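Local coordinates for ribosomal RNA processing protein 6 (Trypanosoma brucei brucei, PDB 4NLC) that probably degrades and trims RNA from the 3' end as an exoribonuclease of the nuclear exosome, represented here by its catalytic core, at residues A[147-152]-A[170-175]; A[92-97]-A[225-230]; A[154-159]-A[261-266]; A[140-145]-A[165-170]. The protein carries 1 engineered substitution. All blocks are in the same frame, centred on the assembly; numbering follows the deposited sequence.

Overall arrangement
Interactions 1, 2 and 4 lie around the central mixed sheet of the exonuclease domain. Interaction 1 joins strands 145-148 and 169-171. Interaction 4 lies at the entry to both strands, and the two contacts share Phe-170. Interaction 2 packs helix 226-238 on the adjacent strand 92-100, its centre about 9 Å from that of interaction 1. Interaction 3 ties helix 152-162, which links the two strands of interaction 1, to the chain after helix 249-261. Its centre is about 19 Å from that of interaction 2. Even so, Asp-96 OD1 and Asp-154 OD2 approach to 3.5 Å. With Asp-222 also near Asp-96, this acidic cluster is consistent with a DEDD-type exonuclease active site.

Interaction 1 (A[147-152]-A[170-175]); sequences VFHGAR and FDTSIA
Phe-148 and Asp-171 are paired neighbours on two parallel strands. Phe-148 N donates to Phe-170 O, and Thr-172 N donates back to Phe-148 O, each at 3.0 Å. The tight part follows where the strands end. Asp-171 turns its carboxylate toward the 147-152 segment, with CG anti to the backbone N (chi1 -170°). Asp-171 OD1 accepts from Gly-150 N at 2.8 Å, and Asp-171 OD2 accepts from Ala-151 N at 2.9 Å in a nearly straight bond (177°). Both donors come from above the carboxylate plane. OD1 also takes Ser-173 N, nearly along its C-O axis, so the same group caps helix 172-178.

Beside this grip, His-149 ND1 and Thr-172 OG1 share a hydrogen bond of 2.8 Å. Ser-173 CB lies over one face of the imidazole, and NE2 is bonded to His-183 O. On the sheet face of Val-147 and Phe-170, Val-147 CG1 meets Thr-172 CG2 at 3.6 Å.

The looser side is at Gly-150, which is exposed, and at His-149, which is partly exposed. Strand 145-148, helix 152-162 and strand 169-171 form a beta-alpha-beta unit of this RNase H-like exonuclease domain, and the capped helix follows it.

Interaction 2 (A[92-97]-A[225-230]); sequences EIAVDL and FLLYVY
Ala-94 CB sits directly against Leu-226 CB, 3.6 Å away. This small methyl lets the helix come close to the strand; the two segment axes approach to 8.3 Å at 120°. Ala-94 CB also touches Leu-227 CG at 3.9 Å, so it rests against two successive leucines. The Leu-227 branches spread over the strand backbone. Leu-227 CD1 reaches Glu-92 O at 3.8 Å, and Leu-227 CD2 lies on Ile-93 C at 3.7 Å. Leu-226 CD2 makes a longer contact with Val-95 O. No hydrogen bond crosses the contact.

Glu-92 joins through its aliphatic part. With chi1 at 70°, Glu-92 CG lies between the backbone N and the carbonyl carbon, 3.8 Å from Leu-227 CD2 and 4.1 Å from Tyr-230 CE2. The bend at chi2 then directs the carboxylate.

The second shell holds the polar ends. Arg-117 forms a salt bridge with Glu-92 OE2. Gln-54 bonds both Glu-92 OE1 and Tyr-230 OH, and so links the two side chains. The Tyr-230 ring also meets Phe-170 edge-to-face.

Strand 92-100 runs between strands 108-115 and 145-148. Helix 226-238 covers the Ala-94 face, and Leu-226, Leu-227 and Tyr-230 extend the packing to Val-147 on strand 145-148.

Interaction 3 (A[154-159]-A[261-266]); sequences DVRWLQ and SLERYE
The guanidinium of Arg-156 has Glu-263 CB over one face. Arg-156 NH2 forms a salt bridge with Glu-263 OE1 at 2.8 Å. The guanidinium and carboxylate planes are 64° apart, and NH2 meets OE1 from well above the carboxylate plane. The bond is bent (134°). The bridge runs through this one pair of atoms.

The Gln-159 amide uses both its polar atoms. Gln-159 NE2 donates to Glu-263 O at 2.8 Å, with the acceptor close to the amide plane. Gln-159 OE1 accepts from Tyr-265 N at 3.0 Å, from above the carbonyl plane. The chain is extended beyond CG, which carries the amide out to the backbone of 263-265. These two bonds fix the rotation of the amide.

Tyr-265 lies alongside the helix. Tyr-265 CB is 3.4 Å from Arg-156 O, and Tyr-265 CD1 is 4.0 Å from Arg-156 CB. The ring meets Phe-20 edge-to-face, and OH is bonded to Gln-106 OE1. Val-155 CG1 packs on Glu-263 O at 3.7 Å.

The contact fastens the loop after helix 249-261 along one side of helix 152-162. On another side of that helix, Asp-154 and Leu-158 touch strands 92-100 and 145-148, while Trp-157 reaches strand 92-100.

Interaction 4 (A[140-145]-A[165-170]); sequences LQPNIV and YIVNLF
Val-167 stands astride the Leu-140 carbonyl: with chi1 at 170°, CG1 is anti to the backbone N and CG2 anti to the carbonyl carbon. Val-167 CB lies 3.4 Å from Leu-140 O. Val-167 CG1 then points to Pro-142, 3.8 Å from Pro-142 CA, while Val-167 CG2 packs on Leu-140 CD2 at 3.8 Å. Leu-140 CD2 also touches Tyr-165 O.

The CB of Asn-168 points toward the 140-145 segment. Asn-168 ND2 donates to Pro-142 O at 2.8 Å with an N-H...O angle of 152°. The bond lies in the carbonyl plane on a lone pair, and the acceptor is nearly in the amide plane. ND2 also bonds Ser-49 O. Two carbonyls therefore hold this buried amide.

Val-145 CG1 and Phe-170 CB meet at 3.8 Å, where the two side chains lie side by side and point the same way. Nearby, Lys-146 NZ bonds both Ile-144 O and Val-167 O, joining the two backbones.

Gln-141 to Ile-144 form a type I beta turn, closed by Ile-144 N to Gln-141 O. The turn leads into strand 145-148, so the contact marks the start of the parallel strand pair in a beta-alpha-beta unit of the exonuclease fold.

Interaction 1 (A[147-152]-A[170-175])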
loop_
_atom_site.group_PDB
_atom_site.type_symbol
_atom_site.label_atom_id
_atom_site.label_comp_id
_atom_site.label_asym_id
_atom_site.label_seq_id
_atom_site.Cartn_x
_atom_site.Cartn_y
_atom_site.Cartn_z
ATOM N N VAL A 147 8.364 -11.791 7.511
ATOM C CA VAL A 147 9.344 -11.332 6.536
ATOM C C VAL A 147 8.625 -10.604 5.368
ATOM O O VAL A 147 7.790 -11.188 4.667
ATOM C CB VAL A 147 10.213 -12.513 6.002
ATOM C CG1 VAL A 147 11.333 -12.015 5.075
ATOM C CG2 VAL A 147 10.785 -13.350 7.135
ATOM N N PHE A 148 8.983 -9.352 5.142
ATOM C CA PHE A 148 8.482 -8.592 3.997
ATOM C C PHE A 148 9.698 -8.080 3.243
ATOM O O PHE A 148 10.752 -7.905 3.848
ATOM C CB PHE A 148 7.684 -7.376 4.487
ATOM C CG PHE A 148 6.271 -7.588 4.963
ATOM C CD1 PHE A 148 6.016 -8.133 6.222
ATOM C CD2 PHE A 148 5.194 -7.156 4.198
ATOM C CE1 PHE A 148 4.695 -8.232 6.715
ATOM C CE2 PHE A 148 3.881 -7.253 4.687
ATOM C CZ PHE A 148 3.645 -7.771 5.952
ATOM N N HIS A 149 9.545 -7.746 1.971
ATOM C CA HIS A 149 10.646 -7.147 1.211
ATOM C C HIS A 149 10.272 -5.698 0.834
ATOM O O HIS A 149 9.484 -5.494 -0.076
ATOM C CB HIS A 149 10.996 -7.972 -0.039
ATOM C CG HIS A 149 12.283 -7.528 -0.660
ATOM N ND1 HIS A 149 13.466 -8.182 -0.400
ATOM C CD2 HIS A 149 12.540 -6.455 -1.440
ATOM C CE1 HIS A 149 14.397 -7.506 -1.049
ATOM N NE2 HIS A 149 13.886 -6.460 -1.684
ATOM N N GLY A 150 10.833 -4.718 1.545
ATOM C CA GLY A 150 10.536 -3.314 1.297
ATOM C C GLY A 150 9.120 -3.021 1.724
ATOM O O GLY A 150 8.231 -2.841 0.872
ATOM N N ALA A 151 8.915 -3.024 3.058
ATOM C CA ALA A 151 7.615 -2.942 3.733
ATOM C C ALA A 151 7.060 -1.536 4.051
ATOM O O ALA A 151 6.023 -1.463 4.699
ATOM C CB ALA A 151 7.690 -3.752 5.022
ATOM N N ARG A 152 7.730 -0.442 3.658
ATOM C CA ARG A 152 7.260 0.925 4.006
ATOM C C ARG A 152 5.755 1.145 3.709
ATOM O O ARG A 152 5.007 1.496 4.623
ATOM C CB ARG A 152 8.143 2.005 3.346
ATOM C CG ARG A 152 7.777 3.457 3.718
ATOM C CD ARG A 152 8.845 4.157 4.556
ATOM N NE ARG A 152 10.134 4.248 3.864
ATOM C CZ ARG A 152 11.321 4.257 4.467
ATOM N NH1 ARG A 152 11.402 4.186 5.791
ATOM N NH2 ARG A 152 12.435 4.335 3.752
ATOM N N PHE A 170 10.584 -8.359 9.857
ATOM C CA PHE A 170 11.935 -8.417 9.313
ATOM C C PHE A 170 11.818 -7.983 7.852
ATOM O O PHE A 170 11.079 -8.594 7.084
ATOM C CB PHE A 170 12.644 -9.770 9.477
ATOM C CG PHE A 170 14.108 -9.695 9.084
ATOM C CD1 PHE A 170 14.502 -9.853 7.758
ATOM C CD2 PHE A 170 15.095 -9.460 10.041
ATOM C CE1 PHE A 170 15.855 -9.807 7.404
ATOM C CE2 PHE A 170 16.445 -9.426 9.685
ATOM C CZ PHE A 170 16.814 -9.578 8.365
ATOM N N ASP A 171 12.508 -6.899 7.493
ATOM C CA ASP A 171 12.465 -6.356 6.144
ATOM C C ASP A 171 13.764 -6.712 5.411
ATOM O O ASP A 171 14.833 -6.209 5.765
ATOM C CB ASP A 171 12.212 -4.838 6.189
ATOM C CG ASP A 171 11.918 -4.195 4.834
ATOM O OD1 ASP A 171 12.519 -4.625 3.817
ATOM O OD2 ASP A 171 11.167 -3.212 4.804
ATOM N N THR A 172 13.663 -7.594 4.403
ATOM C CA THR A 172 14.813 -8.082 3.636
ATOM C C THR A 172 15.463 -6.976 2.761
ATOM O O THR A 172 16.644 -7.088 2.414
ATOM C CB THR A 172 14.463 -9.352 2.830
ATOM O OG1 THR A 172 13.228 -9.166 2.159
ATOM C CG2 THR A 172 14.384 -10.582 3.699
ATOM N N SER A 173 14.713 -5.912 2.440
ATOM C CA SER A 173 15.258 -4.803 1.681
ATOM C C SER A 173 16.173 -3.978 2.617
ATOM O O SER A 173 17.260 -3.582 2.201
ATOM C CB SER A 173 14.137 -3.961 1.078
ATOM O OG SER A 173 14.669 -2.837 0.399
ATOM N N ILE A 174 15.773 -3.799 3.895
ATOM C CA ILE A 174 16.592 -3.095 4.895
ATOM C C ILE A 174 17.889 -3.890 5.126
ATOM O O ILE A 174 18.952 -3.279 5.206
ATOM C CB ILE A 174 15.818 -2.758 6.208
ATOM C CG1 ILE A 174 14.664 -1.744 5.933
ATOM C CG2 ILE A 174 16.769 -2.230 7.308
ATOM C CD1 ILE A 174 13.806 -1.411 7.164
ATOM N N ALA A 175 17.809 -5.245 5.162
ATOM C CA ALA A 175 18.990 -6.120 5.289
ATOM C C ALA A 175 19.985 -5.832 4.152
ATOM O O ALA A 175 21.149 -5.577 4.411
ATOM C CB ALA A 175 18.567 -7.586 5.248
#

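Interaction 2 (A[92-97]-A[225-230])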
loop_
_atom_site.group_PDB
_atom_site.type_symbol
_atom_site.label_atom_id
_atom_site.label_comp_id
_atom_site.label_asym_id
_atom_site.label_seq_id
_atom_site.Cartn_x
_atom_site.Cartn_y
_atom_site.Cartn_z
ATOM N N GLU A 92 8.381 -18.406 11.136
ATOM C CA GLU A 92 8.621 -17.358 10.161
ATOM C C GLU A 92 7.768 -17.550 8.918
ATOM O O GLU A 92 7.627 -18.670 8.417
ATOM C CB GLU A 92 10.113 -17.136 9.815
ATOM C CG GLU A 92 10.793 -18.236 9.021
ATOM C CD GLU A 92 11.256 -19.433 9.820
ATOM O OE1 GLU A 92 11.592 -19.264 11.015
ATOM O OE2 GLU A 92 11.249 -20.551 9.253
ATOM N N ILE A 93 7.179 -16.440 8.435
ATOM C CA ILE A 93 6.323 -16.437 7.242
ATOM C C ILE A 93 6.739 -15.270 6.401
ATOM O O ILE A 93 7.205 -14.271 6.960
ATOM C CB ILE A 93 4.795 -16.391 7.574
ATOM C CG1 ILE A 93 4.355 -15.000 8.133
ATOM C CG2 ILE A 93 4.353 -17.560 8.498
ATOM C CD1 ILE A 93 2.826 -14.824 8.416
ATOM N N ALA A 94 6.567 -15.384 5.062
ATOM C CA ALA A 94 6.907 -14.323 4.100
ATOM C C ALA A 94 5.600 -13.722 3.651
ATOM O O ALA A 94 4.667 -14.459 3.329
ATOM C CB ALA A 94 7.653 -14.896 2.911
ATOM N N VAL A 95 5.508 -12.385 3.686
ATOM C CA VAL A 95 4.300 -11.665 3.338
ATOM C C VAL A 95 4.592 -10.574 2.293
ATOM O O VAL A 95 5.653 -9.938 2.311
ATOM C CB VAL A 95 3.580 -11.077 4.601
ATOM C CG1 VAL A 95 2.190 -10.516 4.249
ATOM C CG2 VAL A 95 3.471 -12.097 5.750
ATOM N N ASP A 96 3.622 -10.352 1.400
ATOM C CA ASP A 96 3.591 -9.270 0.424
ATOM C C ASP A 96 2.124 -8.871 0.155
ATOM O O ASP A 96 1.194 -9.598 0.510
ATOM C CB ASP A 96 4.365 -9.596 -0.869
ATOM C CG ASP A 96 4.668 -8.382 -1.755
ATOM O OD1 ASP A 96 4.694 -7.235 -1.221
ATOM O OD2 ASP A 96 4.891 -8.578 -2.976
ATOM N N LEU A 97 1.921 -7.700 -0.431
ATOM C CA LEU A 97 0.585 -7.201 -0.721
ATOM C C LEU A 97 0.547 -6.637 -2.126
ATOM O O LEU A 97 1.555 -6.102 -2.592
ATOM C CB LEU A 97 0.242 -6.038 0.251
ATOM C CG LEU A 97 0.204 -6.245 1.773
ATOM C CD1 LEU A 97 -0.080 -4.925 2.481
ATOM C CD2 LEU A 97 -0.879 -7.195 2.179
ATOM N N PHE A 225 10.056 -17.235 -2.723
ATOM C CA PHE A 225 11.508 -17.316 -2.496
ATOM C C PHE A 225 12.004 -16.499 -1.284
ATOM O O PHE A 225 13.192 -16.560 -0.950
ATOM C CB PHE A 225 12.282 -16.883 -3.765
ATOM C CG PHE A 225 11.774 -17.467 -5.068
ATOM C CD1 PHE A 225 12.244 -18.691 -5.532
ATOM C CD2 PHE A 225 10.870 -16.769 -5.856
ATOM C CE1 PHE A 225 11.799 -19.212 -6.746
ATOM C CE2 PHE A 225 10.391 -17.317 -7.044
ATOM C CZ PHE A 225 10.890 -18.512 -7.502
ATOM N N LEU A 226 11.107 -15.734 -0.655
ATOM C CA LEU A 226 11.449 -14.790 0.385
ATOM C C LEU A 226 12.000 -15.416 1.670
ATOM O O LEU A 226 12.901 -14.828 2.276
ATOM C CB LEU A 226 10.277 -13.840 0.678
ATOM C CG LEU A 226 10.628 -12.491 1.365
ATOM C CD1 LEU A 226 11.816 -11.790 0.675
ATOM C CD2 LEU A 226 9.426 -11.551 1.376
ATOM N N LEU A 227 11.521 -16.592 2.082
ATOM C CA LEU A 227 12.091 -17.195 3.300
ATOM C C LEU A 227 13.502 -17.728 3.086
ATOM O O LEU A 227 14.294 -17.658 4.008
ATOM C CB LEU A 227 11.184 -18.249 3.923
ATOM C CG LEU A 227 9.850 -17.745 4.463
ATOM C CD1 LEU A 227 8.983 -18.912 4.876
ATOM C CD2 LEU A 227 10.041 -16.743 5.582
ATOM N N TYR A 228 13.835 -18.202 1.871
ATOM C CA TYR A 228 15.212 -18.639 1.548
ATOM C C TYR A 228 16.114 -17.423 1.540
ATOM O O TYR A 228 17.212 -17.492 2.071
ATOM C CB TYR A 228 15.298 -19.357 0.196
ATOM C CG TYR A 228 16.717 -19.699 -0.238
ATOM C CD1 TYR A 228 17.423 -20.739 0.367
ATOM C CD2 TYR A 228 17.340 -19.004 -1.271
ATOM C CE1 TYR A 228 18.714 -21.078 -0.044
ATOM C CE2 TYR A 228 18.639 -19.325 -1.683
ATOM C CZ TYR A 228 19.317 -20.370 -1.070
ATOM O OH TYR A 228 20.580 -20.709 -1.483
ATOM N N VAL A 229 15.652 -16.318 0.922
ATOM C CA VAL A 229 16.362 -15.028 0.838
ATOM C C VAL A 229 16.646 -14.557 2.263
ATOM O O VAL A 229 17.775 -14.179 2.583
ATOM C CB VAL A 229 15.547 -13.994 -0.009
ATOM C CG1 VAL A 229 15.993 -12.554 0.249
ATOM C CG2 VAL A 229 15.639 -14.326 -1.499
ATOM N N TYR A 230 15.627 -14.655 3.130
ATOM C CA TYR A 230 15.708 -14.313 4.550
ATOM C C TYR A 230 16.869 -15.098 5.238
ATOM O O TYR A 230 17.708 -14.489 5.891
ATOM C CB TYR A 230 14.341 -14.598 5.227
ATOM C CG TYR A 230 14.357 -14.551 6.738
ATOM C CD1 TYR A 230 14.638 -13.363 7.417
ATOM C CD2 TYR A 230 14.001 -15.665 7.494
ATOM C CE1 TYR A 230 14.588 -13.292 8.810
ATOM C CE2 TYR A 230 13.941 -15.606 8.891
ATOM C CZ TYR A 230 14.242 -14.416 9.544
ATOM O OH TYR A 230 14.249 -14.351 10.914
#

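Interaction 3 (A[154-159]-A[261-266])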
loop_
_atom_site.group_PDB
_atom_site.type_symbol
_atom_site.label_atom_id
_atom_site.label_comp_id
_atom_site.label_asym_id
_atom_site.label_seq_id
_atom_site.Cartn_x
_atom_site.Cartn_y
_atom_site.Cartn_z
ATOM N N ASP A 154 3.503 -1.295 2.750
ATOM C CA ASP A 154 2.772 -2.429 3.311
ATOM C C ASP A 154 2.306 -2.185 4.721
ATOM O O ASP A 154 1.144 -2.461 5.041
ATOM C CB ASP A 154 3.610 -3.712 3.239
ATOM C CG ASP A 154 3.782 -4.247 1.836
ATOM O OD1 ASP A 154 3.411 -3.543 0.884
ATOM O OD2 ASP A 154 4.222 -5.397 1.696
ATOM N N VAL A 155 3.211 -1.661 5.554
ATOM C CA VAL A 155 2.969 -1.358 6.968
ATOM C C VAL A 155 1.774 -0.399 7.066
ATOM O O VAL A 155 0.903 -0.573 7.905
ATOM C CB VAL A 155 4.280 -0.773 7.625
ATOM C CG1 VAL A 155 3.999 -0.014 8.925
ATOM C CG2 VAL A 155 5.317 -1.871 7.846
ATOM N N ARG A 156 1.756 0.601 6.197
ATOM C CA ARG A 156 0.717 1.624 6.134
ATOM C C ARG A 156 -0.606 1.030 5.625
ATOM O O ARG A 156 -1.647 1.235 6.224
ATOM C CB ARG A 156 1.211 2.794 5.252
ATOM C CG ARG A 156 2.159 3.709 6.017
ATOM C CD ARG A 156 2.899 4.664 5.088
ATOM N NE ARG A 156 4.224 4.986 5.623
ATOM C CZ ARG A 156 4.497 6.047 6.375
ATOM N NH1 ARG A 156 3.537 6.911 6.690
ATOM N NH2 ARG A 156 5.729 6.258 6.809
ATOM N N TRP A 157 -0.557 0.303 4.528
ATOM C CA TRP A 157 -1.703 -0.352 3.897
ATOM C C TRP A 157 -2.472 -1.225 4.865
ATOM O O TRP A 157 -3.696 -1.076 4.968
ATOM C CB TRP A 157 -1.238 -1.168 2.682
ATOM C CG TRP A 157 -0.675 -0.325 1.565
ATOM C CD1 TRP A 157 -0.822 1.025 1.396
ATOM C CD2 TRP A 157 0.101 -0.789 0.449
ATOM N NE1 TRP A 157 -0.196 1.428 0.237
ATOM C CE2 TRP A 157 0.365 0.332 -0.374
ATOM C CE3 TRP A 157 0.552 -2.054 0.032
ATOM C CZ2 TRP A 157 1.079 0.230 -1.581
ATOM C CZ3 TRP A 157 1.278 -2.152 -1.155
ATOM C CH2 TRP A 157 1.525 -1.019 -1.952
ATOM N N LEU A 158 -1.743 -2.107 5.622
ATOM C CA LEU A 158 -2.311 -3.035 6.602
ATOM C C LEU A 158 -3.144 -2.291 7.630
ATOM O O LEU A 158 -4.193 -2.766 8.039
ATOM C CB LEU A 158 -1.189 -3.844 7.311
ATOM C CG LEU A 158 -0.528 -5.014 6.530
ATOM C CD1 LEU A 158 0.578 -5.663 7.361
ATOM C CD2 LEU A 158 -1.517 -6.076 6.205
ATOM N N GLN A 159 -2.686 -1.097 8.014
ATOM C CA GLN A 159 -3.377 -0.252 8.973
ATOM C C GLN A 159 -4.629 0.348 8.363
ATOM O O GLN A 159 -5.723 0.138 8.869
ATOM C CB GLN A 159 -2.446 0.841 9.531
ATOM C CG GLN A 159 -1.243 0.278 10.275
ATOM C CD GLN A 159 -0.307 1.361 10.742
ATOM O OE1 GLN A 159 -0.705 2.507 10.976
ATOM N NE2 GLN A 159 0.952 1.003 10.947
ATOM N N SER A 261 7.968 -0.848 11.498
ATOM C CA SER A 261 6.682 -1.371 11.978
ATOM C C SER A 261 5.966 -0.377 12.896
ATOM O O SER A 261 4.761 -0.479 13.058
ATOM C CB SER A 261 6.856 -2.724 12.663
ATOM O OG SER A 261 7.370 -2.601 13.976
ATOM N N LEU A 262 6.704 0.604 13.460
ATOM C CA LEU A 262 6.175 1.684 14.302
ATOM C C LEU A 262 5.648 2.875 13.489
ATOM O O LEU A 262 5.050 3.803 14.041
ATOM C CB LEU A 262 7.214 2.113 15.344
ATOM C CG LEU A 262 7.501 1.064 16.435
ATOM C CD1 LEU A 262 8.746 1.425 17.209
ATOM C CD2 LEU A 262 6.297 0.914 17.382
ATOM N N GLU A 263 5.821 2.830 12.175
ATOM C CA GLU A 263 5.283 3.867 11.309
ATOM C C GLU A 263 3.770 3.742 11.234
ATOM O O GLU A 263 3.213 2.650 11.395
ATOM C CB GLU A 263 5.912 3.827 9.923
ATOM C CG GLU A 263 7.387 4.209 10.006
ATOM C CD GLU A 263 8.108 4.463 8.704
ATOM O OE1 GLU A 263 7.516 4.219 7.630
ATOM O OE2 GLU A 263 9.293 4.855 8.763
ATOM N N ARG A 264 3.112 4.881 11.047
ATOM C CA ARG A 264 1.664 4.953 11.019
ATOM C C ARG A 264 1.171 5.385 9.672
ATOM O O ARG A 264 1.770 6.258 9.028
ATOM C CB ARG A 264 1.160 5.996 12.020
ATOM C CG ARG A 264 1.451 5.714 13.466
ATOM C CD ARG A 264 0.960 6.867 14.320
ATOM N NE ARG A 264 1.841 8.026 14.216
ATOM C CZ ARG A 264 1.569 9.112 13.506
ATOM N NH1 ARG A 264 0.423 9.209 12.837
ATOM N NH2 ARG A 264 2.432 10.117 13.466
ATOM N N TYR A 265 0.026 4.817 9.281
ATOM C CA TYR A 265 -0.677 5.247 8.102
ATOM C C TYR A 265 -1.275 6.645 8.445
ATOM O O TYR A 265 -1.809 6.853 9.539
ATOM C CB TYR A 265 -1.838 4.271 7.765
ATOM C CG TYR A 265 -2.718 4.821 6.655
ATOM C CD1 TYR A 265 -2.258 4.874 5.338
ATOM C CD2 TYR A 265 -3.922 5.456 6.945
ATOM C CE1 TYR A 265 -2.995 5.508 4.335
ATOM C CE2 TYR A 265 -4.678 6.071 5.944
ATOM C CZ TYR A 265 -4.214 6.083 4.638
ATOM O OH TYR A 265 -4.953 6.661 3.634
ATOM N N GLU A 266 -1.249 7.560 7.493
ATOM C CA GLU A 266 -1.932 8.852 7.648
ATOM C C GLU A 266 -2.610 9.188 6.343
ATOM O O GLU A 266 -2.029 8.959 5.282
ATOM C CB GLU A 266 -1.028 9.985 8.173
ATOM C CG GLU A 266 -1.771 11.257 8.595
ATOM C CD GLU A 266 -2.926 11.112 9.573
ATOM O OE1 GLU A 266 -2.683 11.187 10.796
ATOM O OE2 GLU A 266 -4.077 10.928 9.120
#

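Interaction 4 (A[140-145]-A[165-170])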
loop_
_atom_site.group_PDB
_atom_site.type_symbol
_atom_site.label_atom_id
_atom_site.label_comp_id
_atom_site.label_asym_id
_atom_site.label_seq_id
_atom_site.Cartn_x
_atom_site.Cartn_y
_atom_site.Cartn_z
ATOM N N LEU A 140 0.470 -10.172 15.323
ATOM C CA LEU A 140 0.810 -9.752 16.689
ATOM C C LEU A 140 1.671 -10.750 17.444
ATOM O O LEU A 140 2.215 -10.387 18.483
ATOM C CB LEU A 140 -0.458 -9.424 17.521
ATOM C CG LEU A 140 -1.314 -8.212 17.063
ATOM C CD1 LEU A 140 -2.528 -8.016 17.998
ATOM C CD2 LEU A 140 -0.492 -6.932 17.016
ATOM N N GLN A 141 1.784 -12.005 16.948
ATOM C CA GLN A 141 2.531 -13.087 17.596
ATOM C C GLN A 141 4.029 -12.801 17.563
ATOM O O GLN A 141 4.624 -12.864 16.492
ATOM C CB GLN A 141 2.156 -14.447 16.960
ATOM C CG GLN A 141 2.763 -15.739 17.546
ATOM C CD GLN A 141 2.848 -15.874 19.033
ATOM O OE1 GLN A 141 1.882 -16.199 19.721
ATOM N NE2 GLN A 141 4.043 -15.761 19.537
ATOM N N PRO A 142 4.656 -12.497 18.731
ATOM C CA PRO A 142 6.093 -12.213 18.739
ATOM C C PRO A 142 7.001 -13.382 18.356
ATOM O O PRO A 142 8.140 -13.153 17.972
ATOM C CB PRO A 142 6.354 -11.751 20.180
ATOM C CG PRO A 142 5.281 -12.354 20.976
ATOM C CD PRO A 142 4.084 -12.420 20.095
ATOM N N ASN A 143 6.530 -14.630 18.490
ATOM C CA ASN A 143 7.377 -15.786 18.165
ATOM C C ASN A 143 7.336 -16.148 16.682
ATOM O O ASN A 143 7.981 -17.097 16.262
ATOM C CB ASN A 143 7.052 -16.979 19.056
ATOM C CG ASN A 143 8.141 -18.027 19.061
ATOM O OD1 ASN A 143 9.323 -17.733 19.290
ATOM N ND2 ASN A 143 7.776 -19.264 18.743
ATOM N N ILE A 144 6.578 -15.397 15.895
ATOM C CA ILE A 144 6.489 -15.626 14.461
ATOM C C ILE A 144 7.108 -14.437 13.814
ATOM O O ILE A 144 6.604 -13.321 13.994
ATOM C CB ILE A 144 5.027 -15.863 13.931
ATOM C CG1 ILE A 144 4.329 -17.041 14.679
ATOM C CG2 ILE A 144 5.008 -16.054 12.375
ATOM C CD1 ILE A 144 2.860 -17.308 14.309
ATOM N N VAL A 145 8.197 -14.651 13.049
ATOM C CA VAL A 145 8.804 -13.538 12.296
ATOM C C VAL A 145 8.012 -13.351 10.992
ATOM O O VAL A 145 7.781 -14.330 10.265
ATOM C CB VAL A 145 10.325 -13.735 12.051
ATOM C CG1 VAL A 145 10.874 -12.700 11.055
ATOM C CG2 VAL A 145 11.093 -13.659 13.361
ATOM N N TYR A 165 -1.220 -4.809 12.355
ATOM C CA TYR A 165 0.069 -4.347 12.858
ATOM C C TYR A 165 1.046 -5.516 13.060
ATOM O O TYR A 165 0.660 -6.584 13.561
ATOM C CB TYR A 165 -0.132 -3.585 14.175
ATOM C CG TYR A 165 -1.067 -2.401 14.043
ATOM C CD1 TYR A 165 -2.448 -2.552 14.201
ATOM C CD2 TYR A 165 -0.577 -1.132 13.757
ATOM C CE1 TYR A 165 -3.313 -1.470 14.068
ATOM C CE2 TYR A 165 -1.428 -0.034 13.665
ATOM C CZ TYR A 165 -2.798 -0.216 13.778
ATOM O OH TYR A 165 -3.630 0.863 13.663
ATOM N N ILE A 166 2.326 -5.278 12.689
ATOM C CA ILE A 166 3.371 -6.292 12.685
ATOM C C ILE A 166 4.294 -6.240 13.909
ATOM O O ILE A 166 5.034 -5.284 14.105
ATOM C CB ILE A 166 4.172 -6.260 11.353
ATOM C CG1 ILE A 166 3.242 -6.051 10.138
ATOM C CG2 ILE A 166 4.960 -7.555 11.187
ATOM C CD1 ILE A 166 3.899 -5.229 8.955
ATOM N N VAL A 167 4.237 -7.297 14.720
ATOM C CA VAL A 167 5.095 -7.504 15.871
ATOM C C VAL A 167 6.175 -8.470 15.338
ATOM O O VAL A 167 5.863 -9.571 14.890
ATOM C CB VAL A 167 4.310 -8.078 17.089
ATOM C CG1 VAL A 167 5.256 -8.509 18.208
ATOM C CG2 VAL A 167 3.287 -7.068 17.614
ATOM N N ASN A 168 7.419 -8.017 15.327
ATOM C CA ASN A 168 8.589 -8.731 14.817
ATOM C C ASN A 168 8.593 -8.849 13.290
ATOM O O ASN A 168 8.606 -9.936 12.692
ATOM C CB ASN A 168 8.842 -10.062 15.509
ATOM C CG ASN A 168 9.646 -9.865 16.765
ATOM O OD1 ASN A 168 10.453 -8.924 16.889
ATOM N ND2 ASN A 168 9.437 -10.725 17.728
ATOM N N LEU A 169 8.641 -7.673 12.681
ATOM C CA LEU A 169 8.803 -7.512 11.270
ATOM C C LEU A 169 10.287 -7.685 10.970
ATOM O O LEU A 169 11.143 -7.236 11.746
ATOM C CB LEU A 169 8.371 -6.069 10.847
ATOM C CG LEU A 169 8.720 -5.617 9.399
ATOM C CD1 LEU A 169 7.893 -6.356 8.382
ATOM C CD2 LEU A 169 8.526 -4.118 9.224
ATOM N N PHE A 170 10.584 -8.359 9.857
ATOM C CA PHE A 170 11.935 -8.417 9.313
ATOM C C PHE A 170 11.818 -7.983 7.852
ATOM O O PHE A 170 11.079 -8.594 7.084
ATOM C CB PHE A 170 12.644 -9.770 9.477
ATOM C CG PHE A 170 14.108 -9.695 9.084
ATOM C CD1 PHE A 170 14.502 -9.853 7.758
ATOM C CD2 PHE A 170 15.095 -9.460 10.041
ATOM C CE1 PHE A 170 15.855 -9.807 7.404
ATOM C CE2 PHE A 170 16.445 -9.426 9.685
ATOM C CZ PHE A 170 16.814 -9.578 8.365
#